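Transcriptional regulator, LacI family (Lactobacillus brevis, PDB 3JY6) probably binds cis-regulatory DNA to control transcription, through a LacI-family architecture whose periplasmic-binding-protein-like core is modelled here. Local coordinates at residues 31-36 and 246-251; 89-94 and 237-242; 144-149 and 186-191. All coordinates share one frame; numbering follows the deposited sequence.

Contact 1: 31-36 and 246-251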
loop_
_atom_site.group_PDB
_atom_site.type_symbol
_atom_site.label_atom_id
_atom_site.label_comp_id
_atom_site.label_asym_id
_atom_site.label_seq_id
_atom_site.Cartn_x
_atom_site.Cartn_y
_atom_site.Cartn_z
ATOM N N SER A 31 4.906 15.375 5.007
ATOM C CA SER A 31 4.172 16.619 5.232
ATOM C C SER A 31 4.844 17.505 6.287
ATOM O O SER A 31 4.760 18.732 6.208
ATOM C CB SER A 31 2.727 16.349 5.651
ATOM O OG SER A 31 2.659 15.957 7.005
ATOM N N ILE A 32 5.495 16.899 7.279
ATOM C CA ILE A 32 6.178 17.697 8.300
ATOM C C ILE A 32 7.523 18.197 7.777
ATOM O O ILE A 32 7.844 19.383 7.907
ATOM C CB ILE A 32 6.408 16.892 9.612
ATOM C CG1 ILE A 32 5.065 16.587 10.273
ATOM C CG2 ILE A 32 7.279 17.699 10.594
ATOM C CD1 ILE A 32 4.230 17.827 10.609
ATOM N N LEU A 33 8.300 17.304 7.164
ATOM C CA LEU A 33 9.610 17.689 6.638
ATOM C C LEU A 33 9.552 18.807 5.583
ATOM O O LEU A 33 10.490 19.595 5.444
ATOM C CB LEU A 33 10.327 16.480 6.043
ATOM C CG LEU A 33 10.850 15.367 6.949
ATOM C CD1 LEU A 33 11.628 14.368 6.083
ATOM C CD2 LEU A 33 11.749 15.942 8.052
ATOM N N GLU A 34 8.442 18.873 4.856
ATOM C CA GLU A 34 8.251 19.874 3.811
ATOM C C GLU A 34 8.221 21.289 4.379
ATOM O O GLU A 34 8.735 22.217 3.774
ATOM C CB GLU A 34 6.944 19.589 3.055
ATOM C CG GLU A 34 6.671 20.474 1.838
ATOM C CD GLU A 34 6.361 21.931 2.197
ATOM O OE1 GLU A 34 5.460 22.179 3.034
ATOM O OE2 GLU A 34 7.015 22.836 1.628
ATOM N N SER A 35 7.622 21.446 5.551
ATOM C CA SER A 35 7.516 22.758 6.168
ATOM C C SER A 35 8.871 23.416 6.381
ATOM O O SER A 35 8.939 24.605 6.670
ATOM C CB SER A 35 6.784 22.664 7.508
ATOM O OG SER A 35 7.547 21.938 8.459
ATOM N N ARG A 36 9.950 22.649 6.233
ATOM C CA ARG A 36 11.278 23.207 6.430
ATOM C C ARG A 36 12.275 22.941 5.302
ATOM O O ARG A 36 13.485 23.052 5.495
ATOM C CB ARG A 36 11.846 22.735 7.771
ATOM C CG ARG A 36 10.978 23.146 8.953
ATOM C CD ARG A 36 11.705 22.978 10.275
ATOM N NE ARG A 36 10.818 23.180 11.423
ATOM C CZ ARG A 36 11.201 23.025 12.690
ATOM N NH1 ARG A 36 12.450 22.670 12.965
ATOM N NH2 ARG A 36 10.338 23.216 13.681
ATOM N N ILE A 246 10.460 15.239 15.517
ATOM C CA ILE A 246 11.631 14.974 16.339
ATOM C C ILE A 246 12.891 15.160 15.484
ATOM O O ILE A 246 13.863 15.773 15.916
ATOM C CB ILE A 246 11.578 13.524 16.907
ATOM C CG1 ILE A 246 10.411 13.392 17.899
ATOM C CG2 ILE A 246 12.886 13.186 17.579
ATOM C CD1 ILE A 246 10.202 11.983 18.425
ATOM N N MET A 247 12.858 14.640 14.259
ATOM C CA MET A 247 14.001 14.756 13.360
ATOM C C MET A 247 14.370 16.219 13.133
ATOM O O MET A 247 15.538 16.595 13.222
ATOM C CB MET A 247 13.693 14.072 12.021
ATOM C CG MET A 247 14.772 14.215 10.909
ATOM S SD MET A 247 16.388 13.560 11.365
ATOM C CE MET A 247 17.338 14.160 10.338
ATOM N N LEU A 248 13.375 17.047 12.845
ATOM C CA LEU A 248 13.634 18.458 12.615
ATOM C C LEU A 248 14.270 19.100 13.851
ATOM O O LEU A 248 15.038 20.046 13.730
ATOM C CB LEU A 248 12.338 19.177 12.265
ATOM C CG LEU A 248 11.705 18.766 10.933
ATOM C CD1 LEU A 248 10.438 19.580 10.707
ATOM C CD2 LEU A 248 12.689 19.006 9.796
ATOM N N ARG A 249 13.942 18.586 15.034
ATOM C CA ARG A 249 14.512 19.118 16.266
ATOM C C ARG A 249 15.982 18.729 16.343
ATOM O O ARG A 249 16.812 19.509 16.811
ATOM C CB ARG A 249 13.751 18.591 17.490
ATOM C CG ARG A 249 12.436 19.305 17.756
ATOM C CD ARG A 249 11.628 18.587 18.819
ATOM N NE ARG A 249 12.345 18.476 20.096
ATOM C CZ ARG A 249 12.004 17.615 21.052
ATOM N NH1 ARG A 249 10.971 16.804 20.864
ATOM N NH2 ARG A 249 12.683 17.559 22.186
ATOM N N GLN A 250 16.315 17.531 15.873
ATOM C CA GLN A 250 17.707 17.086 15.890
ATOM C C GLN A 250 18.492 17.870 14.826
ATOM O O GLN A 250 19.632 18.267 15.063
ATOM C CB GLN A 250 17.816 15.579 15.602
ATOM C CG GLN A 250 17.074 14.647 16.587
ATOM C CD GLN A 250 17.047 13.183 16.105
ATOM O OE1 GLN A 250 16.624 12.903 14.988
ATOM N NE2 GLN A 250 17.503 12.263 16.940
ATOM N N LEU A 251 17.865 18.101 13.669
ATOM C CA LEU A 251 18.491 18.835 12.562
ATOM C C LEU A 251 18.738 20.291 12.920
ATOM O O LEU A 251 19.624 20.945 12.356
ATOM C CB LEU A 251 17.604 18.780 11.314
ATOM C CG LEU A 251 17.529 17.430 10.598
ATOM C CD1 LEU A 251 16.423 17.454 9.546
ATOM C CD2 LEU A 251 18.880 17.116 9.964
HETATM O O HOH W 1 15.089 22.026 11.373
#
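In the N-terminal lobe of this periplasmic-binding-protein fold, Leu248 of helix 236-251 plugs into a niche formed by Ile32 and Leu33 of helix 20-34 and by Arg36 further along the chain. Both helices lie against the same face of the six-stranded parallel sheet, since Leu33 and Met247 each touch Ile10 on strand 9-14. The backbones come closest at Leu33 and Leu248, with their CA atoms 7.2 Å apart. The two methyl branches of Leu248 divide the work: CD1 meets Ile32 CG2 at 3.7 Å, and CD2 meets Leu33 CD2 at 3.6 Å. From the outer side Arg36 lies across the same leucine. Extended at chi2 (-166°), its side chain brings CD to 3.7 Å from Leu248 CD1, and further extension to NE carries one guanidinium face over Leu248 CB. The apolar patch is thereby roofed by the exposed Arg36. Ser35 makes only marginal contact with Leu248, its hydroxyl instead donating to Ile32 O at 2.6 Å, in the carbonyl plane. A water at the guanidinium edge completes the link polarly: it accepts from Arg36 NH1 at 3.1 Å and donates to Leu248 O at 3.1 Å.

Contact 2: 89-94 and 237-242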
loop_
_atom_site.group_PDB
_atom_site.type_symbol
_atom_site.label_atom_id
_atom_site.label_comp_id
_atom_site.label_asym_id
_atom_site.label_seq_id
_atom_site.Cartn_x
_atom_site.Cartn_y
_atom_site.Cartn_z
ATOM N N VAL A 89 15.975 8.499 14.237
ATOM C CA VAL A 89 14.747 8.391 15.017
ATOM C C VAL A 89 14.141 7.060 14.597
ATOM O O VAL A 89 14.078 6.759 13.409
ATOM C CB VAL A 89 13.718 9.520 14.720
ATOM C CG1 VAL A 89 12.442 9.278 15.519
ATOM C CG2 VAL A 89 14.271 10.863 15.114
ATOM N N SER A 90 13.710 6.261 15.566
ATOM C CA SER A 90 13.108 4.968 15.264
ATOM C C SER A 90 11.588 5.037 15.474
ATOM O O SER A 90 11.089 5.817 16.286
ATOM C CB SER A 90 13.725 3.883 16.155
ATOM O OG SER A 90 13.616 2.608 15.542
ATOM N N VAL A 91 10.856 4.229 14.725
ATOM C CA VAL A 91 9.405 4.224 14.829
ATOM C C VAL A 91 8.799 2.828 14.836
ATOM O O VAL A 91 9.254 1.933 14.116
ATOM C CB VAL A 91 8.755 5.009 13.655
ATOM C CG1 VAL A 91 7.241 5.092 13.849
ATOM C CG2 VAL A 91 9.363 6.395 13.562
ATOM N N ASP A 92 7.778 2.662 15.675
ATOM C CA ASP A 92 7.015 1.420 15.787
ATOM C C ASP A 92 7.840 0.192 16.164
ATOM O O ASP A 92 7.529 -0.912 15.732
ATOM C CB ASP A 92 6.296 1.155 14.454
ATOM C CG ASP A 92 5.244 0.068 14.561
ATOM O OD1 ASP A 92 4.319 0.217 15.382
ATOM O OD2 ASP A 92 5.333 -0.940 13.828
ATOM N N ARG A 93 8.863 0.369 16.993
ATOM C CA ARG A 93 9.719 -0.755 17.346
ATOM C C ARG A 93 9.662 -1.317 18.748
ATOM O O ARG A 93 9.963 -2.488 18.944
ATOM C CB ARG A 93 11.174 -0.418 17.015
ATOM C CG ARG A 93 11.555 -0.712 15.574
ATOM C CD ARG A 93 11.632 -2.210 15.361
ATOM N NE ARG A 93 12.497 -2.842 16.358
ATOM C CZ ARG A 93 13.828 -2.823 16.331
ATOM N NH1 ARG A 93 14.472 -2.206 15.345
ATOM N NH2 ARG A 93 14.515 -3.414 17.301
ATOM N N GLU A 94 9.293 -0.508 19.725
ATOM C CA GLU A 94 9.248 -0.992 21.098
ATOM C C GLU A 94 10.597 -1.637 21.439
ATOM O O GLU A 94 10.669 -2.806 21.810
ATOM C CB GLU A 94 8.132 -2.021 21.284
ATOM C CG GLU A 94 7.647 -2.123 22.731
ATOM C CD GLU A 94 6.456 -1.223 23.012
ATOM O OE1 GLU A 94 5.316 -1.616 22.675
ATOM O OE2 GLU A 94 6.656 -0.117 23.558
ATOM N N PHE A 237 0.040 7.936 10.048
ATOM C CA PHE A 237 0.377 9.252 9.517
ATOM C C PHE A 237 0.882 10.099 10.685
ATOM O O PHE A 237 1.892 10.805 10.572
ATOM C CB PHE A 237 -0.854 9.939 8.902
ATOM C CG PHE A 237 -0.546 11.267 8.243
ATOM C CD1 PHE A 237 -0.231 11.336 6.885
ATOM C CD2 PHE A 237 -0.555 12.451 8.990
ATOM C CE1 PHE A 237 0.074 12.582 6.267
ATOM C CE2 PHE A 237 -0.252 13.697 8.394
ATOM C CZ PHE A 237 0.061 13.759 7.030
ATOM N N LEU A 238 0.178 10.012 11.808
ATOM C CA LEU A 238 0.539 10.778 12.992
ATOM C C LEU A 238 1.867 10.322 13.569
ATOM O O LEU A 238 2.665 11.140 14.020
ATOM C CB LEU A 238 -0.559 10.664 14.053
ATOM C CG LEU A 238 -0.351 11.494 15.315
ATOM C CD1 LEU A 238 -0.359 12.967 14.961
ATOM C CD2 LEU A 238 -1.449 11.184 16.312
ATOM N N MET A 239 2.104 9.016 13.572
ATOM C CA MET A 239 3.366 8.487 14.086
ATOM C C MET A 239 4.497 8.982 13.169
ATOM O O MET A 239 5.571 9.380 13.634
ATOM C CB MET A 239 3.323 6.948 14.118
ATOM C CG MET A 239 2.406 6.325 15.197
ATOM S SD MET A 239 2.411 4.496 15.193
ATOM C CE MET A 239 3.849 4.146 16.155
ATOM N N GLY A 240 4.224 8.992 11.869
ATOM C CA GLY A 240 5.211 9.450 10.900
ATOM C C GLY A 240 5.492 10.942 11.028
ATOM O O GLY A 240 6.639 11.388 10.930
ATOM N N ALA A 241 4.440 11.728 11.250
ATOM C CA ALA A 241 4.611 13.175 11.407
ATOM C C ALA A 241 5.319 13.508 12.734
ATOM O O ALA A 241 6.092 14.465 12.821
ATOM C CB ALA A 241 3.237 13.898 11.334
ATOM N N SER A 242 5.048 12.720 13.768
ATOM C CA SER A 242 5.668 12.958 15.059
ATOM C C SER A 242 7.149 12.630 14.979
ATOM O O SER A 242 7.985 13.323 15.572
ATOM C CB SER A 242 5.000 12.102 16.137
ATOM O OG SER A 242 3.618 12.380 16.173
#
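Val91 closes strand 88-91 of the N-terminal lobe's parallel sheet just where helix 236-251 passes, its CA 7.4 Å from that of Met239. The helix packs against one face of the Rossmann-like sheet, and the contact sits at the carboxyl end of the strand, where the chain turns at Asp92 through a backbone conformation of the left-handed helical region (phi 59°). Met239 does the touching with its terminal methyl. The thioether runs out from the helix and bends at its last torsion (chi3 83°), which sets CE against the end of the strand. There CE lies 4.2 Å from Val91 CG1 and 4.0 Å from Asp92 OD1, and the same methyl stands 4.2 Å from Asp92 CA. These are loose van der Waals approaches, with no hydrogen bond between the segments, but all three touching side chains have little or limited solvent access. The carboxylate finds its polar partner in Gln234, whose NE2 bonds to OD1; a long, weak ion pair also links OD1 to Arg142 of helix 137-147 in the other lobe. This is consistent with Asp92 facing the cleft between the lobes, where relatives in the LacI family bind their effector. Val91 additionally touches Leu25, so the valine is wedged between helices 20-34 and 236-251. Within the helix, Leu238 O is gripped by two donors from opposite faces of its plane: Ser242 N at 2.9 Å, and Ser242 OG at 2.7 Å, tilted 33° from that plane.

Contact 3: 144-149 and 186-191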
loop_
_atom_site.group_PDB
_atom_site.type_symbol
_atom_site.label_atom_id
_atom_site.label_comp_id
_atom_site.label_asym_id
_atom_site.label_seq_id
_atom_site.Cartn_x
_atom_site.Cartn_y
_atom_site.Cartn_z
ATOM N N ARG A 144 0.815 -9.962 24.849
ATOM C CA ARG A 144 0.930 -9.842 26.295
ATOM C C ARG A 144 -0.260 -9.052 26.833
ATOM O O ARG A 144 -0.733 -9.293 27.942
ATOM C CB ARG A 144 2.244 -9.135 26.647
ATOM C CG ARG A 144 2.512 -8.976 28.132
ATOM C CD ARG A 144 3.675 -8.023 28.373
ATOM N NE ARG A 144 3.409 -7.189 29.537
ATOM C CZ ARG A 144 3.625 -5.881 29.581
ATOM N NH1 ARG A 144 4.118 -5.251 28.522
ATOM N NH2 ARG A 144 3.328 -5.198 30.679
ATOM N N GLY A 145 -0.744 -8.108 26.033
ATOM C CA GLY A 145 -1.881 -7.306 26.439
ATOM C C GLY A 145 -3.173 -8.107 26.410
ATOM O O GLY A 145 -4.042 -7.925 27.260
ATOM N N ILE A 146 -3.304 -8.997 25.429
ATOM C CA ILE A 146 -4.505 -9.818 25.307
ATOM C C ILE A 146 -4.638 -10.780 26.495
ATOM O O ILE A 146 -5.668 -10.783 27.181
ATOM C CB ILE A 146 -4.512 -10.603 23.969
ATOM C CG1 ILE A 146 -4.666 -9.620 22.802
ATOM C CG2 ILE A 146 -5.650 -11.622 23.958
ATOM C CD1 ILE A 146 -4.530 -10.250 21.427
ATOM N N LEU A 147 -3.599 -11.573 26.753
ATOM C CA LEU A 147 -3.616 -12.518 27.875
ATOM C C LEU A 147 -3.935 -11.806 29.182
ATOM O O LEU A 147 -4.559 -12.385 30.070
ATOM C CB LEU A 147 -2.262 -13.222 28.046
ATOM C CG LEU A 147 -1.575 -13.883 26.848
ATOM C CD1 LEU A 147 -0.204 -14.382 27.284
ATOM C CD2 LEU A 147 -2.424 -15.016 26.296
ATOM N N ALA A 148 -3.504 -10.556 29.306
ATOM C CA ALA A 148 -3.745 -9.804 30.526
ATOM C C ALA A 148 -5.208 -9.392 30.666
ATOM O O ALA A 148 -5.587 -8.769 31.660
ATOM C CB ALA A 148 -2.855 -8.585 30.556
ATOM N N ALA A 149 -6.033 -9.751 29.683
ATOM C CA ALA A 149 -7.448 -9.387 29.730
ATOM C C ALA A 149 -8.426 -10.515 29.400
ATOM O O ALA A 149 -9.633 -10.345 29.567
ATOM C CB ALA A 149 -7.710 -8.207 28.799
ATOM N N PHE A 186 -8.646 -12.154 16.760
ATOM C CA PHE A 186 -7.837 -10.940 16.926
ATOM C C PHE A 186 -6.520 -11.003 16.129
ATOM O O PHE A 186 -5.599 -11.738 16.480
ATOM C CB PHE A 186 -7.565 -10.772 18.428
ATOM C CG PHE A 186 -7.188 -9.370 18.868
ATOM C CD1 PHE A 186 -7.547 -8.936 20.146
ATOM C CD2 PHE A 186 -6.421 -8.530 18.072
ATOM C CE1 PHE A 186 -7.149 -7.692 20.624
ATOM C CE2 PHE A 186 -6.015 -7.287 18.534
ATOM C CZ PHE A 186 -6.377 -6.864 19.814
ATOM N N ALA A 187 -6.454 -10.235 15.047
ATOM C CA ALA A 187 -5.263 -10.185 14.204
ATOM C C ALA A 187 -4.287 -9.153 14.771
ATOM O O ALA A 187 -4.655 -8.005 15.020
ATOM C CB ALA A 187 -5.652 -9.815 12.769
ATOM N N LEU A 188 -3.044 -9.572 14.982
ATOM C CA LEU A 188 -2.017 -8.685 15.507
ATOM C C LEU A 188 -1.365 -7.849 14.414
ATOM O O LEU A 188 -0.658 -6.887 14.701
ATOM C CB LEU A 188 -0.959 -9.495 16.252
ATOM C CG LEU A 188 -1.096 -9.530 17.778
ATOM C CD1 LEU A 188 -2.547 -9.723 18.193
ATOM C CD2 LEU A 188 -0.202 -10.627 18.316
ATOM N N LYS A 189 -1.626 -8.200 13.161
ATOM C CA LYS A 189 -1.056 -7.472 12.035
ATOM C C LYS A 189 -2.106 -7.297 10.955
ATOM O O LYS A 189 -2.910 -8.192 10.699
ATOM C CB LYS A 189 0.164 -8.221 11.476
ATOM C CG LYS A 189 0.977 -7.417 10.467
ATOM C CD LYS A 189 2.194 -8.185 9.948
ATOM C CE LYS A 189 3.012 -7.329 8.965
ATOM N NZ LYS A 189 4.227 -8.031 8.439
ATOM N N GLU A 190 -2.085 -6.141 10.307
ATOM C CA GLU A 190 -3.051 -5.825 9.269
ATOM C C GLU A 190 -3.195 -6.866 8.142
ATOM O O GLU A 190 -4.318 -7.234 7.775
ATOM C CB GLU A 190 -2.725 -4.438 8.692
ATOM C CG GLU A 190 -3.710 -3.936 7.651
ATOM C CD GLU A 190 -3.887 -2.420 7.673
ATOM O OE1 GLU A 190 -2.882 -1.671 7.678
ATOM O OE2 GLU A 190 -5.047 -1.970 7.680
ATOM N N ARG A 191 -2.080 -7.349 7.603
ATOM C CA ARG A 191 -2.133 -8.314 6.502
ATOM C C ARG A 191 -2.965 -9.554 6.786
ATOM O O ARG A 191 -3.700 -10.024 5.920
ATOM C CB ARG A 191 -0.719 -8.735 6.093
ATOM C CG ARG A 191 0.113 -9.310 7.221
ATOM C CD ARG A 191 1.531 -9.601 6.733
ATOM N NE ARG A 191 1.525 -10.609 5.677
ATOM C CZ ARG A 191 2.612 -11.040 5.044
ATOM N NH1 ARG A 191 3.805 -10.546 5.362
ATOM N NH2 ARG A 191 2.509 -11.960 4.093
#
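Ile146 has CG1 anti to its carbonyl carbon (chi1 -68°) and Phe186 has CG anti to its backbone N (chi1 -159°), torsions that send the two side chains toward each other from opposite directions. They span a backbone gap of 9.1 Å between the CA atoms of Ile146 and Phe186. The isoleucine delivers its CD1 methyl over one face of the ring, giving a CH-pi contact: CD1 lies 3.7 Å from the Phe186 ring centroid, only 19° off the ring normal. The methyl is not exactly centred but shifted toward the rim, and its nearest ring atom is Phe186 CD1 at 3.5 Å. Behind it, Ile146 CG1 stands beyond the rim of the ring and comes to 3.8 Å from Phe186 CE1. Leu188, two residues along the chain, adds a second apolar wall to the same methyl, with its CD1 3.8 Å from Ile146 CD1. All three side chains are buried. Val126 and Val128 of strand 125-131 also touch Ile146, and Thr115 of helix 107-119 touches both Ile146 and Phe186. Nearby, Leu188 O accepts a hydrogen bond from Arg142 NH1, one helical turn before Ile146. Through this contact helix 137-147 reaches past strand 125-131 to its neighbour 183-187. Strand 125-131, helix 137-147 and the parallel strand 152-158 form a beta-alpha-beta crossover, the unit from which the C-terminal lobe of a type I periplasmic-binding-protein fold is built.

Overall arrangement
From the N terminus, helix 20-34 opens contact 1, whose loop closes 210 residues later at 246-251. Contact 2 is nested inside it, running from 89-94 to 237-242, and contact 3, from 144-149 to 186-191, is nested inside both; none cross. Contacts 1 and 2 share helix 236-251 and touch directly, Ile32 CG1 lying 3.4 Å from Ala241 CB; their centres are about 13 Å apart. This late helix thus returns the chain to the N-terminal lobe after most of the other has been traced. Contact 3 belongs to that second lobe, its centre about 33 Å from contact 1's centre, while contact 2 lies between, its nearest atoms about 7 Å from those of contact 3.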